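Local coordinates for Sso-CP2 metallo-carboxypetidase (Sulfolobus solfataricus, PDB 4MMO), which is a zinc-dependent hydrolase of the M20 peptidase family and probably acts as a carboxypeptidase, at residues Ser16-Gly21 / His71-Pro76; Lys130-Gly135 / Asn153-Asp158; Asn143-Ile148 / Met383-Tyr388; Lys180-Val185 / Asp309-Pro314; Gly342-Val347 / Ala378-Met383. One frame throughout, in Å; residues are numbered along the deposited sequence.

Interaction 1 (Ser16-Gly21 / His71-Pro76)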
# COMPACT_ATOMS: atom_id res chain seq x y z
N SER A 16 -4.83 25.82 -10.99
CA SER A 16 -5.09 25.10 -12.23
C SER A 16 -4.56 23.69 -12.06
O SER A 16 -3.76 23.21 -12.86
CB SER A 16 -4.41 25.80 -13.41
OG SER A 16 -3.09 26.16 -13.07
N ILE A 17 -5.00 23.04 -10.99
CA ILE A 17 -4.60 21.68 -10.72
C ILE A 17 -5.38 20.77 -11.66
O ILE A 17 -6.60 20.68 -11.58
CB ILE A 17 -4.86 21.30 -9.26
CG1 ILE A 17 -4.18 22.33 -8.34
CG2 ILE A 17 -4.34 19.90 -8.97
CD1 ILE A 17 -4.49 22.15 -6.87
N SER A 18 -4.67 20.12 -12.58
CA SER A 18 -5.31 19.26 -13.56
C SER A 18 -5.75 17.94 -12.94
O SER A 18 -6.67 17.28 -13.43
CB SER A 18 -4.36 18.99 -14.73
OG SER A 18 -3.11 18.54 -14.27
N ALA A 19 -5.09 17.55 -11.85
CA ALA A 19 -5.41 16.30 -11.16
C ALA A 19 -6.84 16.30 -10.65
O ALA A 19 -7.51 15.27 -10.67
CB ALA A 19 -4.44 16.07 -10.01
N THR A 20 -7.31 17.46 -10.20
CA THR A 20 -8.67 17.61 -9.68
C THR A 20 -9.55 18.40 -10.64
O THR A 20 -10.77 18.23 -10.66
CB THR A 20 -8.66 18.34 -8.32
OG1 THR A 20 -8.14 19.67 -8.48
CG2 THR A 20 -7.80 17.59 -7.31
N GLY A 21 -8.92 19.25 -11.45
CA GLY A 21 -9.64 20.09 -12.40
C GLY A 21 -9.88 21.48 -11.84
O GLY A 21 -10.54 22.31 -12.47
N HIS A 71 2.60 24.28 -20.71
CA HIS A 71 1.37 23.81 -20.08
C HIS A 71 0.99 24.70 -18.91
O HIS A 71 1.84 25.08 -18.09
CB HIS A 71 1.49 22.35 -19.64
CG HIS A 71 2.54 22.11 -18.60
ND1 HIS A 71 2.33 22.32 -17.26
CD2 HIS A 71 3.81 21.66 -18.72
CE1 HIS A 71 3.43 22.01 -16.59
NE2 HIS A 71 4.34 21.61 -17.45
N TYR A 72 -0.29 25.05 -18.84
CA TYR A 72 -0.79 25.97 -17.82
C TYR A 72 -1.27 25.25 -16.56
O TYR A 72 -1.53 25.88 -15.54
CB TYR A 72 -1.91 26.86 -18.38
CG TYR A 72 -3.14 26.13 -18.87
CD1 TYR A 72 -4.18 25.83 -18.00
CD2 TYR A 72 -3.26 25.75 -20.19
CE1 TYR A 72 -5.31 25.17 -18.44
CE2 TYR A 72 -4.39 25.09 -20.65
CZ TYR A 72 -5.41 24.80 -19.76
OH TYR A 72 -6.53 24.14 -20.22
N ASP A 73 -1.37 23.92 -16.62
CA ASP A 73 -1.76 23.15 -15.45
C ASP A 73 -0.57 22.92 -14.54
O ASP A 73 0.57 22.89 -15.01
CB ASP A 73 -2.38 21.80 -15.85
CG ASP A 73 -1.40 20.89 -16.58
OD1 ASP A 73 -0.79 21.36 -17.56
OD2 ASP A 73 -1.24 19.72 -16.17
N VAL A 74 -0.84 22.75 -13.25
CA VAL A 74 0.20 22.56 -12.24
C VAL A 74 -0.07 21.32 -11.39
O VAL A 74 -1.16 20.75 -11.43
CB VAL A 74 0.28 23.77 -11.30
CG1 VAL A 74 0.71 25.01 -12.08
CG2 VAL A 74 -1.07 24.02 -10.61
N GLN A 75 0.93 20.92 -10.62
CA GLN A 75 0.80 19.78 -9.72
C GLN A 75 -0.09 20.13 -8.53
O GLN A 75 -0.24 21.31 -8.20
CB GLN A 75 2.17 19.35 -9.21
CG GLN A 75 3.00 18.54 -10.20
CD GLN A 75 2.85 17.04 -10.01
OE1 GLN A 75 2.86 16.54 -8.88
NE2 GLN A 75 2.71 16.31 -11.11
N PRO A 76 -0.68 19.12 -7.88
CA PRO A 76 -1.47 19.37 -6.66
C PRO A 76 -0.57 19.95 -5.57
O PRO A 76 0.65 19.93 -5.74
CB PRO A 76 -1.98 17.98 -6.26
CG PRO A 76 -1.83 17.13 -7.48
CD PRO A 76 -0.65 17.68 -8.22
O HOH W 1 -2.50 18.26 -11.22
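The zinc-site loop that leaves strand 65-71 with the His-X-Asp sequence of H71, Y72 and D73 is met by the loop segment S16-A19, with I17 and V74 forming a single backbone bridge. V74 N donates to S16 O at 3.0 Å, and S16 OG donates to Y72 O at 2.9 Å in the carbonyl plane. S18 OG, turned between its own N and carbonyl carbon (chi1 51°), donates 2.9 Å to the anti lone pair of D73 OD2, an oxygen that also takes E138 N. Losing the D73 carboxylate to an alanine here is likely to leave both S18 OG and E138 N without their shared acceptor and the two loops less firmly tied. One water binds V74 O, A19 N and S18 OG. Beyond it, A19 CB lies 3.8 Å from P76 CG, with I17 CG2 beside it. H71 ND1 donates to D73 O in the ring plane, leaving NE2 on the zinc with D104 and E163: the metal-site loop of an M20 peptidase.

Interaction 2 (Lys130-Gly135 / Asn153-Asp158)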
# COMPACT_ATOMS: atom_id res chain seq x y z
N LYS A 130 3.90 29.73 -33.46
CA LYS A 130 2.65 29.08 -33.11
C LYS A 130 2.74 28.63 -31.66
O LYS A 130 3.72 28.00 -31.26
CB LYS A 130 2.41 27.88 -34.02
CG LYS A 130 2.23 28.26 -35.47
CD LYS A 130 2.03 27.04 -36.34
CE LYS A 130 1.64 27.43 -37.76
NZ LYS A 130 1.45 26.24 -38.62
N LEU A 131 1.71 28.98 -30.88
CA LEU A 131 1.68 28.68 -29.46
C LEU A 131 0.68 27.57 -29.17
O LEU A 131 -0.44 27.59 -29.67
CB LEU A 131 1.27 29.92 -28.66
CG LEU A 131 2.12 31.19 -28.81
CD1 LEU A 131 1.49 32.30 -27.99
CD2 LEU A 131 3.56 30.94 -28.39
N LEU A 132 1.10 26.60 -28.36
CA LEU A 132 0.23 25.50 -27.98
C LEU A 132 0.37 25.22 -26.49
O LEU A 132 1.34 24.60 -26.05
CB LEU A 132 0.56 24.24 -28.78
CG LEU A 132 -0.47 23.11 -28.70
CD1 LEU A 132 -1.77 23.55 -29.33
CD2 LEU A 132 0.03 21.85 -29.39
N TYR A 133 -0.61 25.69 -25.73
CA TYR A 133 -0.63 25.52 -24.28
C TYR A 133 -1.71 24.51 -23.87
O TYR A 133 -2.90 24.76 -24.07
CB TYR A 133 -0.91 26.85 -23.60
CG TYR A 133 0.05 27.96 -23.97
CD1 TYR A 133 1.39 27.69 -24.24
CD2 TYR A 133 -0.38 29.28 -24.04
CE1 TYR A 133 2.27 28.71 -24.56
CE2 TYR A 133 0.49 30.30 -24.36
CZ TYR A 133 1.81 30.01 -24.63
OH TYR A 133 2.68 31.02 -24.96
N GLU A 134 -1.29 23.38 -23.30
CA GLU A 134 -2.23 22.36 -22.84
C GLU A 134 -2.44 22.45 -21.33
O GLU A 134 -1.70 23.14 -20.62
CB GLU A 134 -1.77 20.95 -23.22
CG GLU A 134 -0.59 20.40 -22.41
CD GLU A 134 -0.61 18.88 -22.29
OE1 GLU A 134 -1.71 18.30 -22.16
OE2 GLU A 134 0.47 18.27 -22.33
N GLY A 135 -3.45 21.72 -20.84
CA GLY A 135 -3.80 21.74 -19.43
C GLY A 135 -3.78 20.37 -18.77
O GLY A 135 -4.36 20.20 -17.70
N ASN A 153 -1.95 19.71 -40.05
CA ASN A 153 -1.66 20.78 -41.01
C ASN A 153 -1.56 22.14 -40.31
O ASN A 153 -0.65 22.91 -40.57
CB ASN A 153 -2.70 20.83 -42.12
CG ASN A 153 -2.62 19.64 -43.06
OD1 ASN A 153 -1.56 19.03 -43.22
ND2 ASN A 153 -3.74 19.32 -43.70
N LYS A 154 -2.50 22.41 -39.41
CA LYS A 154 -2.53 23.68 -38.70
C LYS A 154 -1.27 23.90 -37.84
O LYS A 154 -0.83 25.03 -37.65
CB LYS A 154 -3.77 23.77 -37.81
CG LYS A 154 -3.78 25.00 -36.90
CD LYS A 154 -5.19 25.44 -36.53
CE LYS A 154 -5.67 24.81 -35.24
NZ LYS A 154 -7.05 25.24 -34.92
N LEU A 155 -0.70 22.81 -37.34
CA LEU A 155 0.41 22.88 -36.40
C LEU A 155 1.78 22.75 -37.07
O LEU A 155 2.80 22.68 -36.38
CB LEU A 155 0.27 21.79 -35.34
CG LEU A 155 -0.94 21.94 -34.42
CD1 LEU A 155 -1.08 20.70 -33.55
CD2 LEU A 155 -0.81 23.19 -33.57
N LYS A 156 1.80 22.72 -38.40
CA LYS A 156 3.05 22.57 -39.14
C LYS A 156 4.05 23.64 -38.74
O LYS A 156 3.73 24.83 -38.70
CB LYS A 156 2.81 22.62 -40.64
CG LYS A 156 4.07 22.41 -41.46
CD LYS A 156 3.82 22.54 -42.95
CE LYS A 156 5.07 22.22 -43.75
NZ LYS A 156 4.82 22.22 -45.22
N ALA A 157 5.28 23.21 -38.46
CA ALA A 157 6.36 24.12 -38.10
C ALA A 157 7.69 23.45 -38.43
O ALA A 157 7.75 22.23 -38.54
CB ALA A 157 6.29 24.47 -36.63
N ASP A 158 8.74 24.25 -38.58
CA ASP A 158 10.06 23.72 -38.91
C ASP A 158 10.78 23.22 -37.68
O ASP A 158 11.66 22.37 -37.77
CB ASP A 158 10.91 24.79 -39.60
CG ASP A 158 10.20 25.42 -40.78
OD1 ASP A 158 9.98 24.70 -41.78
OD2 ASP A 158 9.85 26.61 -40.70
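K130, on strand 128-134 of the mixed sheet, reaches into the type I beta turn N153-K156 that lies between helix 144-149 and strand 159-161. Its CB points at the turn, and CG lies anti to the carbonyl carbon (chi1 -64°); from there the extended chain carries NZ out to the turn. The side chain also touches Y55 and L67 of the flanking strands. CD is the first atom to come near the turn, 3.7 Å from both K154 O and K156 O. CE moves in to 3.4 Å from K154 O. NZ then sits between the two carbonyls and donates to each. The turn has its own bond as well, a long one from K156 N to N153 O, and K130 NZ bridges two other carbonyls of the turn, those of K154 and K156. Next to the lysine, L132 CD1 meets L155 CD2 at 4.4 Å, a loose apolar touch on the same side of the strand. K154 sends its own NZ elsewhere, into a salt bridge with E46. The two grips on K130 NZ differ in direction: K156 O, at 2.7 Å, is met in the carbonyl plane on a lone pair, whereas K154 O, at 2.8 Å, is approached from 46° above its plane.

Interaction 3 (Asn143-Ile148 / Met383-Tyr388)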
# COMPACT_ATOMS: atom_id res chain seq x y z
N ASN A 143 -5.35 13.54 -23.38
CA ASN A 143 -6.15 13.92 -24.54
C ASN A 143 -5.43 14.81 -25.55
O ASN A 143 -6.06 15.37 -26.44
CB ASN A 143 -7.43 14.61 -24.07
CG ASN A 143 -8.31 13.68 -23.26
OD1 ASN A 143 -8.79 12.67 -23.77
ND2 ASN A 143 -8.52 14.02 -21.99
N LEU A 144 -4.10 14.93 -25.44
CA LEU A 144 -3.36 15.85 -26.31
C LEU A 144 -3.14 15.28 -27.70
O LEU A 144 -3.17 16.02 -28.69
CB LEU A 144 -2.01 16.23 -25.69
CG LEU A 144 -1.18 17.20 -26.54
CD1 LEU A 144 -1.92 18.51 -26.76
CD2 LEU A 144 0.18 17.45 -25.91
N GLU A 145 -2.90 13.97 -27.79
CA GLU A 145 -2.62 13.35 -29.08
C GLU A 145 -3.82 13.46 -30.02
O GLU A 145 -3.65 13.79 -31.19
CB GLU A 145 -2.23 11.88 -28.90
CG GLU A 145 -1.89 11.19 -30.21
CD GLU A 145 -1.40 9.77 -30.02
OE1 GLU A 145 -1.26 9.33 -28.85
OE2 GLU A 145 -1.15 9.08 -31.03
N ASP A 146 -5.01 13.17 -29.50
CA ASP A 146 -6.23 13.23 -30.31
C ASP A 146 -6.39 14.61 -30.92
O ASP A 146 -6.81 14.74 -32.07
CB ASP A 146 -7.46 12.89 -29.46
CG ASP A 146 -7.51 11.43 -29.06
OD1 ASP A 146 -6.96 10.58 -29.80
OD2 ASP A 146 -8.11 11.12 -28.01
N TYR A 147 -6.07 15.64 -30.15
CA TYR A 147 -6.14 17.00 -30.67
C TYR A 147 -5.10 17.25 -31.76
O TYR A 147 -5.39 17.88 -32.78
CB TYR A 147 -5.95 18.01 -29.54
CG TYR A 147 -5.63 19.39 -30.06
CD1 TYR A 147 -6.62 20.20 -30.59
CD2 TYR A 147 -4.33 19.87 -30.04
CE1 TYR A 147 -6.32 21.46 -31.08
CE2 TYR A 147 -4.02 21.12 -30.52
CZ TYR A 147 -5.02 21.91 -31.04
OH TYR A 147 -4.72 23.16 -31.52
N ILE A 148 -3.89 16.75 -31.56
CA ILE A 148 -2.81 16.98 -32.51
C ILE A 148 -3.05 16.25 -33.83
O ILE A 148 -2.80 16.79 -34.90
CB ILE A 148 -1.43 16.58 -31.92
CG1 ILE A 148 -1.03 17.57 -30.83
CG2 ILE A 148 -0.35 16.54 -33.01
CD1 ILE A 148 0.22 17.19 -30.06
N MET A 383 7.01 15.18 -25.82
CA MET A 383 7.87 15.50 -26.95
C MET A 383 7.64 14.52 -28.09
O MET A 383 7.69 14.89 -29.27
CB MET A 383 9.33 15.45 -26.51
CG MET A 383 10.32 16.04 -27.48
SD MET A 383 11.92 16.28 -26.67
CE MET A 383 12.94 16.78 -28.05
N GLY A 384 7.37 13.27 -27.74
CA GLY A 384 7.15 12.21 -28.71
C GLY A 384 6.06 12.52 -29.72
O GLY A 384 6.17 12.16 -30.89
N LEU A 385 5.00 13.18 -29.27
CA LEU A 385 3.89 13.52 -30.15
C LEU A 385 4.35 14.49 -31.23
O LEU A 385 3.99 14.35 -32.40
CB LEU A 385 2.74 14.14 -29.36
CG LEU A 385 2.16 13.27 -28.25
CD1 LEU A 385 0.98 13.98 -27.61
CD2 LEU A 385 1.74 11.89 -28.79
N PHE A 386 5.14 15.48 -30.84
CA PHE A 386 5.56 16.52 -31.77
C PHE A 386 6.57 15.97 -32.77
O PHE A 386 6.52 16.30 -33.95
CB PHE A 386 6.12 17.71 -30.99
CG PHE A 386 5.09 18.40 -30.14
CD1 PHE A 386 4.21 19.31 -30.70
CD2 PHE A 386 4.99 18.12 -28.79
CE1 PHE A 386 3.25 19.94 -29.93
CE2 PHE A 386 4.04 18.75 -28.01
CZ PHE A 386 3.17 19.66 -28.58
N VAL A 387 7.46 15.11 -32.30
CA VAL A 387 8.49 14.54 -33.16
C VAL A 387 7.92 13.47 -34.10
O VAL A 387 8.21 13.47 -35.29
CB VAL A 387 9.64 13.94 -32.33
CG1 VAL A 387 10.66 13.25 -33.22
CG2 VAL A 387 10.30 15.03 -31.51
N TYR A 388 7.11 12.56 -33.56
CA TYR A 388 6.66 11.40 -34.32
C TYR A 388 5.35 11.63 -35.06
O TYR A 388 5.19 11.20 -36.20
CB TYR A 388 6.55 10.18 -33.41
CG TYR A 388 7.88 9.76 -32.83
CD1 TYR A 388 9.00 9.62 -33.64
CD2 TYR A 388 8.02 9.52 -31.47
CE1 TYR A 388 10.22 9.24 -33.11
CE2 TYR A 388 9.24 9.14 -30.94
CZ TYR A 388 10.33 9.00 -31.76
OH TYR A 388 11.55 8.63 -31.23
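L385 is directed from its CB toward helix 144-149, and its two methyls do most of the touching; its own helix, 383-389, runs nearly parallel to the other (22° between the two short segments, axes 10.6 Å apart). A chi1 of -59° carries CG toward the facing helix, where CD1 and CD2 take different partners. CD1 tucks against the backbone at E145 N and meets L144 CD2 at 3.9 Å. CD2 lies across the extended E145 chain at about a right angle, touching its carbons and, at 3.9 Å, OE1. I148 CD1 fits beside them, 4.0 Å from L385 CB, and also sits over one face of the F386 ring, offset toward the rim. Cut back to an alanine, position L385 would probably leave a gap between the helices where its methyls met L144 and E145. The F386 ring also meets Y69 and L132. Van der Waals contact alone joins these two segments; the E145 chain lends its carbons, while its OE2 forms a long, weak ion pair with K389 and lies near the like charge of E149.

Interaction 4 (Lys180-Val185 / Asp309-Pro314). With SO4 (sulfate ion), chain D.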
# COMPACT_ATOMS: atom_id res chain seq x y z
N LYS A 180 12.56 10.31 -21.86
CA LYS A 180 12.23 8.90 -21.76
C LYS A 180 10.74 8.73 -21.99
O LYS A 180 9.96 9.64 -21.74
CB LYS A 180 12.63 8.35 -20.39
CG LYS A 180 14.13 8.20 -20.19
CD LYS A 180 14.43 7.35 -18.98
CE LYS A 180 15.91 7.34 -18.64
NZ LYS A 180 16.19 6.49 -17.45
N GLY A 181 10.35 7.56 -22.50
CA GLY A 181 8.95 7.25 -22.71
C GLY A 181 8.31 6.83 -21.41
O GLY A 181 8.97 6.82 -20.37
N LEU A 182 7.04 6.46 -21.46
CA LEU A 182 6.31 6.12 -20.25
C LEU A 182 5.14 5.18 -20.49
O LEU A 182 4.45 5.27 -21.50
CB LEU A 182 5.82 7.40 -19.57
CG LEU A 182 5.18 7.24 -18.19
CD1 LEU A 182 6.13 6.56 -17.21
CD2 LEU A 182 4.78 8.61 -17.67
N LEU A 183 4.93 4.28 -19.53
CA LEU A 183 3.77 3.39 -19.51
C LEU A 183 3.32 3.20 -18.07
O LEU A 183 4.02 2.55 -17.29
CB LEU A 183 4.13 2.04 -20.13
CG LEU A 183 3.02 0.98 -20.11
CD1 LEU A 183 1.86 1.40 -21.00
CD2 LEU A 183 3.54 -0.39 -20.51
N TYR A 184 2.17 3.77 -17.71
CA TYR A 184 1.56 3.52 -16.40
C TYR A 184 0.69 2.28 -16.49
O TYR A 184 -0.06 2.11 -17.45
CB TYR A 184 0.69 4.69 -15.95
CG TYR A 184 1.43 5.93 -15.52
CD1 TYR A 184 2.34 5.90 -14.48
CD2 TYR A 184 1.19 7.15 -16.15
CE1 TYR A 184 3.01 7.04 -14.08
CE2 TYR A 184 1.85 8.30 -15.76
CZ TYR A 184 2.76 8.24 -14.72
OH TYR A 184 3.43 9.38 -14.33
N VAL A 185 0.77 1.42 -15.48
CA VAL A 185 -0.04 0.22 -15.43
C VAL A 185 -0.54 -0.03 -14.02
O VAL A 185 0.19 0.18 -13.05
CB VAL A 185 0.74 -1.01 -15.92
CG1 VAL A 185 -0.02 -2.30 -15.66
CG2 VAL A 185 1.05 -0.87 -17.40
N ASP A 309 5.08 1.97 -13.19
CA ASP A 309 5.45 2.86 -14.27
C ASP A 309 6.73 2.34 -14.91
O ASP A 309 7.68 1.96 -14.22
CB ASP A 309 5.62 4.30 -13.77
CG ASP A 309 6.88 4.50 -12.95
OD1 ASP A 309 6.93 4.02 -11.79
OD2 ASP A 309 7.83 5.14 -13.45
N PHE A 310 6.73 2.28 -16.24
CA PHE A 310 7.91 1.88 -17.01
C PHE A 310 8.46 3.11 -17.71
O PHE A 310 7.76 3.73 -18.51
CB PHE A 310 7.54 0.86 -18.09
CG PHE A 310 7.05 -0.47 -17.56
CD1 PHE A 310 5.73 -0.64 -17.19
CD2 PHE A 310 7.91 -1.55 -17.48
CE1 PHE A 310 5.28 -1.87 -16.72
CE2 PHE A 310 7.47 -2.77 -17.01
CZ PHE A 310 6.15 -2.93 -16.63
N ARG A 311 9.71 3.47 -17.42
CA ARG A 311 10.38 4.54 -18.16
C ARG A 311 11.10 3.90 -19.34
O ARG A 311 11.81 2.91 -19.17
CB ARG A 311 11.38 5.28 -17.29
CG ARG A 311 10.77 5.90 -16.05
CD ARG A 311 9.93 7.11 -16.37
NE ARG A 311 9.29 7.63 -15.17
CZ ARG A 311 8.80 8.86 -15.04
NH1 ARG A 311 8.88 9.73 -16.04
NH2 ARG A 311 8.24 9.23 -13.90
N LEU A 312 10.91 4.47 -20.52
CA LEU A 312 11.39 3.86 -21.76
C LEU A 312 12.44 4.71 -22.45
O LEU A 312 12.51 5.92 -22.26
CB LEU A 312 10.21 3.63 -22.70
CG LEU A 312 9.06 2.82 -22.09
CD1 LEU A 312 7.86 2.80 -23.02
CD2 LEU A 312 9.53 1.40 -21.79
N VAL A 313 13.26 4.06 -23.27
CA VAL A 313 14.30 4.73 -24.04
C VAL A 313 14.19 4.27 -25.49
O VAL A 313 13.58 3.24 -25.77
CB VAL A 313 15.70 4.41 -23.49
CG1 VAL A 313 15.82 4.86 -22.04
CG2 VAL A 313 16.01 2.92 -23.61
N PRO A 314 14.78 5.04 -26.43
CA PRO A 314 14.67 4.68 -27.85
C PRO A 314 15.21 3.28 -28.11
O PRO A 314 16.24 2.97 -27.51
CB PRO A 314 15.55 5.73 -28.54
CG PRO A 314 15.58 6.88 -27.60
CD PRO A 314 15.55 6.27 -26.23
S SO4 D . 7.67 13.41 -15.36
O1 SO4 D . 6.90 12.86 -14.25
O2 SO4 D . 6.84 14.35 -16.14
O3 SO4 D . 8.86 14.01 -14.74
O4 SO4 D . 8.11 12.36 -16.26
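G181 N donates to L312 O at 2.7 Å, the shortest bond between two antiparallel strands of the M20 dimerisation domain. L312 N returns a bond to G181 O, and L183 and F310 form the next hydrogen-bonded pair. L182, R311, Y184 and D309 share one face of the sheet. There R311 bends at chi2 (-73°) and stands beside L182, whose CD1 lies over one face of the guanidinium, offset toward its rim. The sulfate sits at the guanidinium edge, in its plane, where NH1 of R311 donates to sulfate O4 at 2.7 Å. R311 NE makes a weak salt bridge of 3.4 Å to D309 OD2. NH2 reaches S198 OG of the second subunit, while K180, extended, sends NZ to Y279 O and L276 O and D309 OD1 takes N283 ND2. D309 CB comes obliquely to the Y184 ring, 3.7 Å from Y184 CD1. On the other face L183 CD2 runs alongside F310, 4.0 Å from F310 CD1, and L183 O sits at the ring edge in its plane. Helix 318-331 packs on L183 and L312, strand 337-348 pairs along the far edge of 178-190, and strand 283-290 flanks 299-312.

Interaction 5 (Gly342-Val347 / Ala378-Met383). With SO4 (sulfate ion), chain D.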
# COMPACT_ATOMS: atom_id res chain seq x y z
N GLY A 342 -1.32 6.77 -20.14
CA GLY A 342 -0.14 7.61 -20.24
C GLY A 342 0.95 7.03 -21.12
O GLY A 342 2.14 7.16 -20.81
N PHE A 343 0.56 6.40 -22.22
CA PHE A 343 1.53 5.91 -23.19
C PHE A 343 2.30 7.09 -23.77
O PHE A 343 1.71 7.99 -24.35
CB PHE A 343 0.83 5.14 -24.32
CG PHE A 343 0.01 3.96 -23.85
CD1 PHE A 343 -1.28 4.14 -23.39
CD2 PHE A 343 0.53 2.68 -23.89
CE1 PHE A 343 -2.04 3.06 -22.96
CE2 PHE A 343 -0.22 1.60 -23.47
CZ PHE A 343 -1.51 1.79 -23.00
N GLU A 344 3.62 7.10 -23.57
CA GLU A 344 4.47 8.17 -24.09
C GLU A 344 5.68 7.56 -24.77
O GLU A 344 6.24 6.59 -24.29
CB GLU A 344 4.92 9.10 -22.96
CG GLU A 344 3.79 9.77 -22.18
CD GLU A 344 3.51 11.19 -22.65
OE1 GLU A 344 3.35 11.39 -23.88
OE2 GLU A 344 3.47 12.10 -21.80
N TYR A 345 6.06 8.13 -25.91
CA TYR A 345 7.21 7.62 -26.66
C TYR A 345 8.50 8.26 -26.17
O TYR A 345 8.51 9.45 -25.83
CB TYR A 345 7.04 7.93 -28.15
CG TYR A 345 5.89 7.20 -28.82
CD1 TYR A 345 4.61 7.74 -28.84
CD2 TYR A 345 6.09 5.97 -29.43
CE1 TYR A 345 3.57 7.08 -29.45
CE2 TYR A 345 5.04 5.30 -30.04
CZ TYR A 345 3.79 5.86 -30.05
OH TYR A 345 2.74 5.19 -30.66
N PRO A 346 9.60 7.49 -26.14
CA PRO A 346 10.91 8.11 -25.88
C PRO A 346 11.37 8.89 -27.10
O PRO A 346 10.92 8.61 -28.21
CB PRO A 346 11.82 6.90 -25.65
CG PRO A 346 11.19 5.81 -26.44
CD PRO A 346 9.71 6.04 -26.33
N VAL A 347 12.27 9.85 -26.90
CA VAL A 347 12.73 10.73 -27.97
C VAL A 347 14.17 11.16 -27.73
O VAL A 347 14.56 11.42 -26.59
CB VAL A 347 11.88 12.02 -28.05
CG1 VAL A 347 12.43 12.99 -29.09
CG2 VAL A 347 10.44 11.69 -28.36
N ALA A 378 15.61 12.48 -17.51
CA ALA A 378 15.29 11.23 -16.83
C ALA A 378 13.78 11.05 -16.80
O ALA A 378 13.28 9.94 -16.70
CB ALA A 378 15.85 11.25 -15.42
N GLY A 379 13.07 12.17 -16.90
CA GLY A 379 11.62 12.17 -16.84
C GLY A 379 10.97 12.16 -18.21
O GLY A 379 11.62 11.91 -19.22
N THR A 380 9.67 12.45 -18.22
CA THR A 380 8.84 12.29 -19.41
C THR A 380 8.09 13.57 -19.74
O THR A 380 7.78 14.38 -18.86
CB THR A 380 7.83 11.14 -19.23
OG1 THR A 380 8.54 9.91 -19.05
CG2 THR A 380 6.90 11.01 -20.44
N GLN A 381 7.80 13.75 -21.03
CA GLN A 381 7.12 14.93 -21.54
C GLN A 381 6.58 14.51 -22.91
O GLN A 381 7.12 13.59 -23.52
CB GLN A 381 8.14 16.07 -21.65
CG GLN A 381 7.55 17.45 -21.88
CD GLN A 381 8.58 18.58 -21.88
OE1 GLN A 381 8.23 19.73 -22.16
NE2 GLN A 381 9.84 18.27 -21.58
N PRO A 382 5.50 15.15 -23.39
CA PRO A 382 4.92 14.67 -24.66
C PRO A 382 5.69 15.10 -25.92
O PRO A 382 5.09 15.33 -26.97
CB PRO A 382 3.50 15.25 -24.63
CG PRO A 382 3.61 16.46 -23.79
CD PRO A 382 4.61 16.13 -22.73
N MET A 383 7.01 15.18 -25.82
CA MET A 383 7.87 15.50 -26.95
C MET A 383 7.64 14.52 -28.09
O MET A 383 7.69 14.89 -29.27
CB MET A 383 9.33 15.45 -26.51
CG MET A 383 10.32 16.04 -27.48
SD MET A 383 11.92 16.28 -26.67
CE MET A 383 12.94 16.78 -28.05
S SO4 D . 7.67 13.41 -15.36
O1 SO4 D . 6.90 12.86 -14.25
O2 SO4 D . 6.84 14.35 -16.14
O3 SO4 D . 8.86 14.01 -14.74
O4 SO4 D . 8.11 12.36 -16.26
O HOH W 2 7.03 11.60 -25.50
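E344-V347, in the broken strand 337-348, and T380-M383, leading into helix 383-389, pass at 68° to each other, with E344 and P382 nearest at 6.5 Å between their CA atoms. T380 lays its methyl CG2 on E344, 3.7 Å from E344 CB. At chi1 -62° that methyl faces E344 while OG1 hydrogen-bonds K180 O of the neighbouring strand. E344 bends at chi2 (-98°), which lays its carboxylate alongside P382, with OE1 3.7 Å from P382 CA. V347 CG1 crosses the extended M383 chain obliquely, touching CG and, at 4.0 Å, the methyl CE of M383. A single water spans the segments, donating to Y345 O at 2.6 Å and to Q381 O at 2.8 Å. T380 N donates to sulfate O4, though the modelled bond is short and its exact length doubtful. H197 NE2 of the second subunit binds the same sulfate, and Q381 OE1 accepts from the backbone N of the zinc ligand E163. Direct contact between the segments thus rests on carbon packing, even around the E344 carboxylate; T380 and Q381 also direct polar groups to the sulfate, strand 178-190 and the zinc site, and one water links the backbones.

Interactions 1, 2 and 3 lie in or beside the mixed sheet that carries H71. Interactions 1 and 2 touch where Y72 N probably hydrogen-bonds E134 O at 3.0 Å, which carries the pairing of strands 65-71 and 128-134 one residue past H71. Interactions 2 and 3, with centres about 10 Å apart, share a core in which L132 meets Y147 and F386. Interaction 5 shares M383 with interaction 3 and lies about 7 Å, centre to centre, from interaction 4, where L182 O and E344 N come to 2.9 Å; both touch the sulfate beside the second subunit. The R311 side chain is about 11 Å from the zinc, and that of Q381 about 6 Å.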